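Local coordinates for tripartite motif-containing protein 65 (Homo sapiens, PDB 7JL4) that acts as an E3 ubiquitin ligase in innate immunity, autophagy and inflammation, the piece here being its PRY-SPRY (B30.2) domain, at residues A[12-22]-A[68-76]; A[85-93]-A[169-177]. All blocks are in the same frame, centred on the assembly; numbering follows the deposited sequence.

Interaction 1 of 2, residues A[12-22]-A[68-76]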
loop_
_atom_site.group_PDB
_atom_site.type_symbol
_atom_site.label_atom_id
_atom_site.label_comp_id
_atom_site.label_asym_id
_atom_site.label_seq_id
_atom_site.Cartn_x
_atom_site.Cartn_y
_atom_site.Cartn_z
ATOM N N ARG A 12 7.262 17.184 -4.751
ATOM C CA ARG A 12 7.613 15.963 -4.043
ATOM C C ARG A 12 8.399 16.296 -2.784
ATOM O O ARG A 12 8.214 15.667 -1.735
ATOM C CB ARG A 12 8.404 15.035 -4.968
ATOM C CG ARG A 12 8.732 13.659 -4.399
ATOM C CD ARG A 12 9.576 12.852 -5.402
ATOM N NE ARG A 12 9.998 11.562 -4.865
ATOM C CZ ARG A 12 10.974 10.824 -5.378
ATOM N NH1 ARG A 12 11.651 11.270 -6.441
ATOM N NH2 ARG A 12 11.288 9.657 -4.813
ATOM N N ARG A 13 9.272 17.297 -2.862
ATOM C CA ARG A 13 10.038 17.664 -1.672
ATOM C C ARG A 13 9.113 18.172 -0.573
ATOM O O ARG A 13 9.364 17.940 0.615
ATOM C CB ARG A 13 11.092 18.713 -2.029
ATOM C CG ARG A 13 12.149 18.941 -0.944
ATOM C CD ARG A 13 13.462 19.436 -1.540
ATOM N NE ARG A 13 14.297 18.391 -2.127
ATOM C CZ ARG A 13 15.070 17.580 -1.413
ATOM N NH1 ARG A 13 15.076 17.676 -0.092
ATOM N NH2 ARG A 13 15.826 16.668 -2.011
ATOM N N LYS A 14 8.035 18.878 -0.946
ATOM C CA LYS A 14 7.072 19.316 0.062
ATOM C C LYS A 14 6.378 18.125 0.713
ATOM O O LYS A 14 6.173 18.110 1.931
ATOM C CB LYS A 14 6.046 20.263 -0.559
ATOM C CG LYS A 14 4.945 20.710 0.380
ATOM C CD LYS A 14 3.945 21.603 -0.332
ATOM C CE LYS A 14 2.572 21.551 0.330
ATOM N NZ LYS A 14 1.899 22.889 0.318
ATOM N N LEU A 15 6.025 17.110 -0.081
ATOM C CA LEU A 15 5.417 15.902 0.480
ATOM C C LEU A 15 6.344 15.235 1.488
ATOM O O LEU A 15 5.890 14.722 2.528
ATOM C CB LEU A 15 5.074 14.919 -0.644
ATOM C CG LEU A 15 3.943 15.315 -1.555
ATOM C CD1 LEU A 15 3.887 14.398 -2.797
ATOM C CD2 LEU A 15 2.675 15.226 -0.744
ATOM N N TRP A 16 7.652 15.229 1.191
ATOM C CA TRP A 16 8.636 14.587 2.048
ATOM C C TRP A 16 8.761 15.262 3.402
ATOM O O TRP A 16 9.422 14.708 4.279
ATOM C CB TRP A 16 10.030 14.592 1.407
ATOM C CG TRP A 16 10.243 13.638 0.267
ATOM C CD1 TRP A 16 9.314 12.808 -0.337
ATOM C CD2 TRP A 16 11.478 13.425 -0.415
ATOM N NE1 TRP A 16 9.923 12.089 -1.346
ATOM C CE2 TRP A 16 11.251 12.451 -1.407
ATOM C CE3 TRP A 16 12.771 13.964 -0.271
ATOM C CZ2 TRP A 16 12.272 12.003 -2.262
ATOM C CZ3 TRP A 16 13.783 13.514 -1.115
ATOM C CH2 TRP A 16 13.522 12.547 -2.103
ATOM N N GLN A 17 8.196 16.454 3.589
ATOM C CA GLN A 17 8.304 17.071 4.903
ATOM C C GLN A 17 7.627 16.223 5.976
ATOM O O GLN A 17 7.975 16.340 7.157
ATOM C CB GLN A 17 7.738 18.489 4.865
ATOM C CG GLN A 17 8.550 19.396 3.900
ATOM C CD GLN A 17 10.094 19.262 4.040
ATOM O OE1 GLN A 17 10.693 19.625 5.071
ATOM N NE2 GLN A 17 10.734 18.712 2.988
ATOM N N ASN A 18 6.726 15.322 5.584
ATOM C CA ASN A 18 6.075 14.395 6.503
ATOM C C ASN A 18 6.492 12.941 6.265
ATOM O O ASN A 18 5.736 12.014 6.583
ATOM C CB ASN A 18 4.560 14.531 6.386
ATOM C CG ASN A 18 4.083 15.939 6.648
ATOM O OD1 ASN A 18 4.323 16.514 7.711
ATOM N ND2 ASN A 18 3.427 16.521 5.658
ATOM N N TYR A 19 7.701 12.714 5.743
ATOM C CA TYR A 19 8.098 11.366 5.340
ATOM C C TYR A 19 8.172 10.417 6.535
ATOM O O TYR A 19 8.724 10.760 7.581
ATOM C CB TYR A 19 9.452 11.408 4.609
ATOM C CG TYR A 19 9.617 10.209 3.698
ATOM C CD1 TYR A 19 9.878 8.938 4.209
ATOM C CD2 TYR A 19 9.331 10.330 2.337
ATOM C CE1 TYR A 19 9.970 7.844 3.372
ATOM C CE2 TYR A 19 9.387 9.235 1.490
ATOM C CZ TYR A 19 9.684 7.999 2.021
ATOM O OH TYR A 19 9.758 6.903 1.204
ATOM N N ARG A 20 7.632 9.206 6.368
ATOM C CA ARG A 20 7.693 8.152 7.385
ATOM C C ARG A 20 8.346 6.893 6.824
ATOM O O ARG A 20 7.952 6.421 5.754
ATOM C CB ARG A 20 6.291 7.791 7.915
ATOM C CG ARG A 20 5.426 8.964 8.375
ATOM C CD ARG A 20 5.925 9.644 9.694
ATOM N NE ARG A 20 5.169 10.880 9.906
ATOM C CZ ARG A 20 5.680 12.098 10.058
ATOM N NH1 ARG A 20 6.993 12.290 10.127
ATOM N NH2 ARG A 20 4.861 13.129 10.198
ATOM N N ASN A 21 9.311 6.316 7.562
ATOM C CA ASN A 21 9.983 5.081 7.133
ATOM C C ASN A 21 9.211 3.861 7.665
ATOM O O ASN A 21 9.198 3.594 8.868
ATOM C CB ASN A 21 11.450 5.067 7.588
ATOM C CG ASN A 21 12.311 6.137 6.885
ATOM O OD1 ASN A 21 11.984 6.599 5.791
ATOM N ND2 ASN A 21 13.414 6.546 7.532
ATOM N N LEU A 22 8.578 3.109 6.768
ATOM C CA LEU A 22 7.709 1.995 7.130
ATOM C C LEU A 22 8.455 0.665 7.079
ATOM O O LEU A 22 9.448 0.512 6.357
ATOM C CB LEU A 22 6.501 1.918 6.180
ATOM C CG LEU A 22 5.605 3.150 6.040
ATOM C CD1 LEU A 22 4.471 2.807 5.073
ATOM C CD2 LEU A 22 5.105 3.666 7.388
ATOM N N PHE A 68 -1.319 5.196 12.069
ATOM C CA PHE A 68 -1.376 6.669 12.079
ATOM C C PHE A 68 -2.723 7.184 12.571
ATOM O O PHE A 68 -3.763 6.645 12.193
ATOM C CB PHE A 68 -1.047 7.191 10.658
ATOM C CG PHE A 68 0.289 6.693 10.151
ATOM C CD1 PHE A 68 1.471 7.322 10.538
ATOM C CD2 PHE A 68 0.372 5.542 9.361
ATOM C CE1 PHE A 68 2.717 6.851 10.127
ATOM C CE2 PHE A 68 1.616 5.061 8.937
ATOM C CZ PHE A 68 2.796 5.714 9.331
ATOM N N GLN A 69 -2.738 8.226 13.426
ATOM C CA GLN A 69 -4.066 8.613 13.923
ATOM C C GLN A 69 -4.409 10.104 13.887
ATOM O O GLN A 69 -5.578 10.489 13.805
ATOM C CB GLN A 69 -4.267 8.096 15.337
ATOM C CG GLN A 69 -5.639 8.408 15.950
ATOM C CD GLN A 69 -5.650 8.166 17.446
ATOM O OE1 GLN A 69 -5.902 9.073 18.252
ATOM N NE2 GLN A 69 -5.320 6.965 17.828
ATOM N N ALA A 70 -3.430 10.964 13.973
ATOM C CA ALA A 70 -3.668 12.363 13.688
ATOM C C ALA A 70 -2.476 12.784 12.865
ATOM O O ALA A 70 -1.670 11.934 12.477
ATOM C CB ALA A 70 -3.833 13.153 14.999
ATOM N N GLY A 71 -2.331 14.086 12.631
ATOM C CA GLY A 71 -1.138 14.574 11.977
ATOM C C GLY A 71 -1.182 14.393 10.467
ATOM O O GLY A 71 -2.244 14.360 9.849
ATOM N N HIS A 72 0.003 14.284 9.878
ATOM C CA HIS A 72 0.162 14.281 8.427
ATOM C C HIS A 72 1.372 13.410 8.130
ATOM O O HIS A 72 2.416 13.602 8.757
ATOM C CB HIS A 72 0.345 15.722 7.931
ATOM C CG HIS A 72 0.155 15.901 6.458
ATOM N ND1 HIS A 72 -0.028 17.142 5.885
ATOM C CD2 HIS A 72 0.166 15.013 5.436
ATOM C CE1 HIS A 72 -0.165 17.006 4.576
ATOM N NE2 HIS A 72 -0.033 15.725 4.276
ATOM N N HIS A 73 1.230 12.450 7.199
ATOM C CA HIS A 73 2.197 11.375 7.005
ATOM C C HIS A 73 2.308 11.060 5.517
ATOM O O HIS A 73 1.301 11.087 4.805
ATOM C CB HIS A 73 1.763 10.114 7.792
ATOM C CG HIS A 73 1.362 10.421 9.206
ATOM N ND1 HIS A 73 2.299 10.654 10.191
ATOM C CD2 HIS A 73 0.154 10.633 9.779
ATOM C CE1 HIS A 73 1.684 10.947 11.325
ATOM N NE2 HIS A 73 0.380 10.949 11.103
ATOM N N TYR A 74 3.524 10.755 5.053
ATOM C CA TYR A 74 3.755 10.489 3.633
ATOM C C TYR A 74 4.820 9.412 3.508
ATOM O O TYR A 74 5.800 9.413 4.259
ATOM C CB TYR A 74 4.208 11.760 2.876
ATOM C CG TYR A 74 4.582 11.511 1.422
ATOM C CD1 TYR A 74 3.596 11.394 0.445
ATOM C CD2 TYR A 74 5.921 11.365 1.036
ATOM C CE1 TYR A 74 3.940 11.169 -0.902
ATOM C CE2 TYR A 74 6.275 11.107 -0.302
ATOM C CZ TYR A 74 5.259 11.009 -1.263
ATOM O OH TYR A 74 5.547 10.781 -2.602
ATOM N N TRP A 75 4.646 8.510 2.543
ATOM C CA TRP A 75 5.678 7.521 2.264
ATOM C C TRP A 75 5.584 7.101 0.807
ATOM O O TRP A 75 4.577 7.344 0.126
ATOM C CB TRP A 75 5.570 6.282 3.167
ATOM C CG TRP A 75 4.217 5.636 3.124
ATOM C CD1 TRP A 75 3.774 4.691 2.217
ATOM C CD2 TRP A 75 3.099 5.911 3.993
ATOM N NE1 TRP A 75 2.460 4.355 2.489
ATOM C CE2 TRP A 75 2.023 5.085 3.568
ATOM C CE3 TRP A 75 2.908 6.754 5.099
ATOM C CZ2 TRP A 75 0.774 5.087 4.205
ATOM C CZ3 TRP A 75 1.648 6.763 5.740
ATOM C CH2 TRP A 75 0.603 5.926 5.287
ATOM N N GLU A 76 6.665 6.471 0.342
ATOM C CA GLU A 76 6.777 6.003 -1.030
ATOM C C GLU A 76 7.104 4.517 -1.054
ATOM O O GLU A 76 7.795 3.996 -0.176
ATOM C CB GLU A 76 7.834 6.807 -1.804
ATOM C CG GLU A 76 7.368 8.241 -2.066
ATOM C CD GLU A 76 8.450 9.148 -2.618
ATOM O OE1 GLU A 76 9.593 8.683 -2.802
ATOM O OE2 GLU A 76 8.136 10.324 -2.932
HETATM O O HOH W 1 11.540 7.973 -1.135
#

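Interaction 2 of 2, residues A[85-93]-A[169-177]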
loop_
_atom_site.group_PDB
_atom_site.type_symbol
_atom_site.label_atom_id
_atom_site.label_comp_id
_atom_site.label_asym_id
_atom_site.label_seq_id
_atom_site.Cartn_x
_atom_site.Cartn_y
_atom_site.Cartn_z
ATOM N N THR A 85 -1.724 -3.871 -4.748
ATOM C CA THR A 85 -2.664 -2.918 -4.167
ATOM C C THR A 85 -1.999 -2.265 -2.968
ATOM O O THR A 85 -1.386 -2.957 -2.150
ATOM C CB THR A 85 -3.979 -3.566 -3.709
ATOM O OG1 THR A 85 -4.614 -4.218 -4.808
ATOM C CG2 THR A 85 -4.957 -2.495 -3.126
ATOM N N LEU A 86 -2.114 -0.945 -2.879
ATOM C CA LEU A 86 -1.554 -0.156 -1.784
ATOM C C LEU A 86 -2.704 0.514 -1.055
ATOM O O LEU A 86 -3.526 1.185 -1.687
ATOM C CB LEU A 86 -0.608 0.933 -2.319
ATOM C CG LEU A 86 0.738 0.655 -3.001
ATOM C CD1 LEU A 86 0.579 -0.128 -4.284
ATOM C CD2 LEU A 86 1.300 2.014 -3.354
ATOM N N GLY A 87 -2.742 0.388 0.272
ATOM C CA GLY A 87 -3.890 0.917 0.982
ATOM C C GLY A 87 -3.621 1.151 2.453
ATOM O O GLY A 87 -2.501 0.985 2.943
ATOM N N VAL A 88 -4.680 1.557 3.152
ATOM C CA VAL A 88 -4.682 1.663 4.609
ATOM C C VAL A 88 -5.987 1.071 5.127
ATOM O O VAL A 88 -7.001 1.050 4.416
ATOM C CB VAL A 88 -4.531 3.123 5.072
ATOM C CG1 VAL A 88 -3.133 3.640 4.709
ATOM C CG2 VAL A 88 -5.608 3.985 4.463
ATOM N N SER A 89 -5.967 0.586 6.373
ATOM C CA SER A 89 -7.155 -0.018 6.967
ATOM C C SER A 89 -7.241 0.297 8.451
ATOM O O SER A 89 -6.228 0.519 9.117
ATOM C CB SER A 89 -7.162 -1.547 6.838
ATOM O OG SER A 89 -6.107 -2.110 7.621
ATOM N N TYR A 90 -8.475 0.244 8.965
ATOM C CA TYR A 90 -8.720 0.195 10.387
ATOM C C TYR A 90 -8.281 -1.171 10.902
ATOM O O TYR A 90 -8.070 -2.094 10.110
ATOM C CB TYR A 90 -10.204 0.408 10.672
ATOM C CG TYR A 90 -10.713 1.801 10.385
ATOM C CD1 TYR A 90 -9.874 2.925 10.489
ATOM C CD2 TYR A 90 -12.046 1.998 10.030
ATOM C CE1 TYR A 90 -10.369 4.229 10.240
ATOM C CE2 TYR A 90 -12.552 3.270 9.796
ATOM C CZ TYR A 90 -11.724 4.375 9.878
ATOM O OH TYR A 90 -12.298 5.605 9.627
ATOM N N PRO A 91 -8.156 -1.335 12.223
ATOM C CA PRO A 91 -7.730 -2.635 12.772
ATOM C C PRO A 91 -8.648 -3.817 12.458
ATOM O O PRO A 91 -8.211 -4.963 12.611
ATOM C CB PRO A 91 -7.688 -2.375 14.287
ATOM C CG PRO A 91 -7.472 -0.888 14.418
ATOM C CD PRO A 91 -8.216 -0.281 13.267
ATOM N N GLN A 92 -9.902 -3.607 12.060
ATOM C CA GLN A 92 -10.822 -4.734 11.925
ATOM C C GLN A 92 -10.732 -5.448 10.579
ATOM O O GLN A 92 -11.536 -6.353 10.328
ATOM C CB GLN A 92 -12.265 -4.288 12.156
ATOM N N LEU A 93 -9.793 -5.081 9.719
ATOM C CA LEU A 93 -9.748 -5.669 8.386
ATOM C C LEU A 93 -9.623 -7.185 8.488
ATOM O O LEU A 93 -8.711 -7.678 9.165
ATOM C CB LEU A 93 -8.589 -5.095 7.573
ATOM C CG LEU A 93 -8.473 -5.595 6.134
ATOM C CD1 LEU A 93 -9.648 -5.091 5.287
ATOM C CD2 LEU A 93 -7.149 -5.163 5.503
ATOM N N LEU A 169 -13.762 10.886 7.471
ATOM C CA LEU A 169 -13.558 11.283 8.867
ATOM C C LEU A 169 -13.014 10.068 9.612
ATOM O O LEU A 169 -13.741 9.335 10.280
ATOM C CB LEU A 169 -14.859 11.798 9.460
ATOM C CG LEU A 169 -15.427 13.014 8.716
ATOM C CD1 LEU A 169 -16.441 13.743 9.574
ATOM C CD2 LEU A 169 -14.311 13.979 8.300
ATOM N N PHE A 170 -11.706 9.849 9.476
ATOM C CA PHE A 170 -11.078 8.646 10.019
ATOM C C PHE A 170 -11.243 8.594 11.535
ATOM O O PHE A 170 -10.916 9.555 12.230
ATOM C CB PHE A 170 -9.594 8.623 9.644
ATOM C CG PHE A 170 -9.341 8.556 8.161
ATOM C CD1 PHE A 170 -9.637 7.402 7.446
ATOM C CD2 PHE A 170 -8.803 9.641 7.492
ATOM C CE1 PHE A 170 -9.384 7.322 6.059
ATOM C CE2 PHE A 170 -8.561 9.591 6.106
ATOM C CZ PHE A 170 -8.855 8.429 5.390
ATOM N N ASN A 171 -11.763 7.470 12.055
ATOM C CA ASN A 171 -12.123 7.390 13.473
ATOM C C ASN A 171 -11.411 6.282 14.246
ATOM O O ASN A 171 -11.778 6.016 15.406
ATOM C CB ASN A 171 -13.637 7.239 13.643
ATOM C CG ASN A 171 -14.182 5.927 13.078
ATOM O OD1 ASN A 171 -13.437 5.032 12.675
ATOM N ND2 ASN A 171 -15.504 5.805 13.081
ATOM N N GLN A 172 -10.413 5.651 13.650
ATOM C CA GLN A 172 -9.522 4.684 14.268
ATOM C C GLN A 172 -8.164 4.889 13.624
ATOM O O GLN A 172 -8.076 5.487 12.546
ATOM C CB GLN A 172 -9.984 3.238 14.037
ATOM C CG GLN A 172 -10.954 2.743 15.074
ATOM C CD GLN A 172 -11.470 1.359 14.792
ATOM O OE1 GLN A 172 -12.209 1.127 13.833
ATOM N NE2 GLN A 172 -11.035 0.406 15.606
ATOM N N PRO A 173 -7.085 4.406 14.258
ATOM C CA PRO A 173 -5.766 4.423 13.605
ATOM C C PRO A 173 -5.761 3.632 12.308
ATOM O O PRO A 173 -6.440 2.611 12.182
ATOM C CB PRO A 173 -4.846 3.763 14.643
ATOM C CG PRO A 173 -5.536 4.018 15.976
ATOM C CD PRO A 173 -7.021 3.882 15.637
ATOM N N LEU A 174 -4.978 4.112 11.341
ATOM C CA LEU A 174 -4.865 3.492 10.019
ATOM C C LEU A 174 -3.515 2.805 9.883
ATOM O O LEU A 174 -2.467 3.408 10.180
ATOM C CB LEU A 174 -4.999 4.522 8.899
ATOM C CG LEU A 174 -6.359 5.165 8.784
ATOM C CD1 LEU A 174 -6.203 6.437 8.004
ATOM C CD2 LEU A 174 -7.302 4.200 8.038
ATOM N N THR A 175 -3.540 1.558 9.433
ATOM C CA THR A 175 -2.319 0.787 9.196
ATOM C C THR A 175 -2.144 0.557 7.704
ATOM O O THR A 175 -3.090 0.087 7.059
ATOM C CB THR A 175 -2.409 -0.569 9.926
ATOM O OG1 THR A 175 -2.595 -0.351 11.336
ATOM C CG2 THR A 175 -1.121 -1.346 9.741
ATOM N N PRO A 176 -0.990 0.882 7.109
ATOM C CA PRO A 176 -0.770 0.546 5.698
ATOM C C PRO A 176 -0.908 -0.955 5.465
ATOM O O PRO A 176 -0.454 -1.771 6.279
ATOM C CB PRO A 176 0.672 1.004 5.440
ATOM C CG PRO A 176 0.961 2.050 6.515
ATOM C CD PRO A 176 0.174 1.571 7.719
ATOM N N VAL A 177 -1.505 -1.319 4.321
ATOM C CA VAL A 177 -1.752 -2.719 4.004
ATOM C C VAL A 177 -1.674 -2.875 2.485
ATOM O O VAL A 177 -1.999 -1.951 1.738
ATOM C CB VAL A 177 -3.107 -3.183 4.589
ATOM C CG1 VAL A 177 -4.268 -2.345 4.022
ATOM C CG2 VAL A 177 -3.317 -4.683 4.350
#

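Interaction 1 of 2, residues A[12-22]-A[68-76]
Arg12 and Glu76 meet through two stretched chains: Arg12 holds CG anti to its own N (chi1 -175°) and runs extended to NE, while Glu76 turns CG anti to its carbonyl carbon (chi1 -70°) and continues straight, which brings the carboxylate oxygens to the guanidinium edge, the two planes tilted against each other. The salt bridge is side-on, NH2 of Arg12 lying 2.8 Å from OE1 of Glu76 while NE binds OE2 on its syn side. That OE2 is gripped three times. NE1 of Trp16 lies 3.0 Å from OE2 of Glu76, in the indole plane but from above the carboxylate, and OH of Tyr74 donates to the anti lone pair of the same oxygen, at 2.6 Å; a water joins OE1 to OH of Tyr19. With an alanine in place of Glu76, the Arg12 charge would probably lose its mate, and the Trp16 N-H and Tyr74 hydroxyl their common acceptor. Next to these bonds, CB of Leu15 sits 3.7 Å from the Tyr74 ring centroid, a CH-pi contact over the face. Trp16 touches Tyr74 rim to rim, and Tyr19 completes the aromatic cluster; its hydroxyl accepts from N of Glu76 and bonds O of Cys189. Arg20 aims NE at ND1 of His73 (2.9 Å, 174° at the hydrogen), in the plane of both groups. NE2 of His73 donates a hydrogen bond to O of Ala70, consistent with ND1 being the unprotonated acceptor. CD1 of Leu22 lies over the Trp75 five-membered ring, 3.4 Å from its centroid. A single bridge, Tyr19 with Tyr74, links the backbones (N of Tyr74 to O of Asn18, N of Arg20 to O of Tyr74), and side chains add the rest, holding helix and loop on strand 72-79 of the B30.2/SPRY beta-sandwich.

Interaction 2 of 2, residues A[85-93]-A[169-177]
Val88 and Leu174 form the apolar centre, CG2 of the valine lying 4.0 Å from CD2 of the leucine. The same CD2 also touches CD1 of Tyr90, at 3.8 Å, so one leucine branch fills the angle between strand residue and tyrosine ring. Met142 and Leu144 of strand 139-145, in the other sheet, pack on Val88 and Leu174 respectively, which places this side in the interior of the SPRY beta-sandwich. On the other face of the strand pair, Leu93 and Val177 meet tip to tip through CD2 and CG2. Between these layers run antiparallel neighbours, their short axes at 150°: Gly87 with Val177 and Ser89 with Thr175 are hydrogen-bonded pairs, Val88 with Pro176 a non-hydrogen-bonded one. The bond from N of Thr175 to O of Ser89 is 2.9 Å and nearly straight, at 170°, whereas that from N of Gly87 to O of Val177 is weak. Beyond the strands, Tyr90 turns CG anti to its carbonyl carbon (chi1 -69°), and its ring extends along the loop 170-173. CD1 of Tyr90 rests 3.6 Å from CB of Gln172, Trp112 makes an edge-to-face pair with the ring, and OH of Tyr90 accepts a hydrogen bond from N of Asn171 at 3.1 Å. At the outer end, CD of Pro91 lies 3.7 Å from NE2 of Gln172.

From the N terminus, the chain first runs through helix 10-15 and the loop after it, and interaction 1 closes a loop of 45 residues by bringing 12-22 against 68-76. Strand 72-79 then leads directly to strand 84-89, where interaction 2 opens; it closes a longer loop, of 75 residues, when 169-177 returns beside 85-93. The loops follow in series, neither nesting nor crossing. Interaction 1 fixes the helix to the seven-stranded sheet, whereas interaction 2 joins neighbours within the six-stranded one. The two meet where N of Phe68 lies 2.8 Å from O of Leu174, and where Leu22 and Trp75 pack on Pro176, bridging the two sheets.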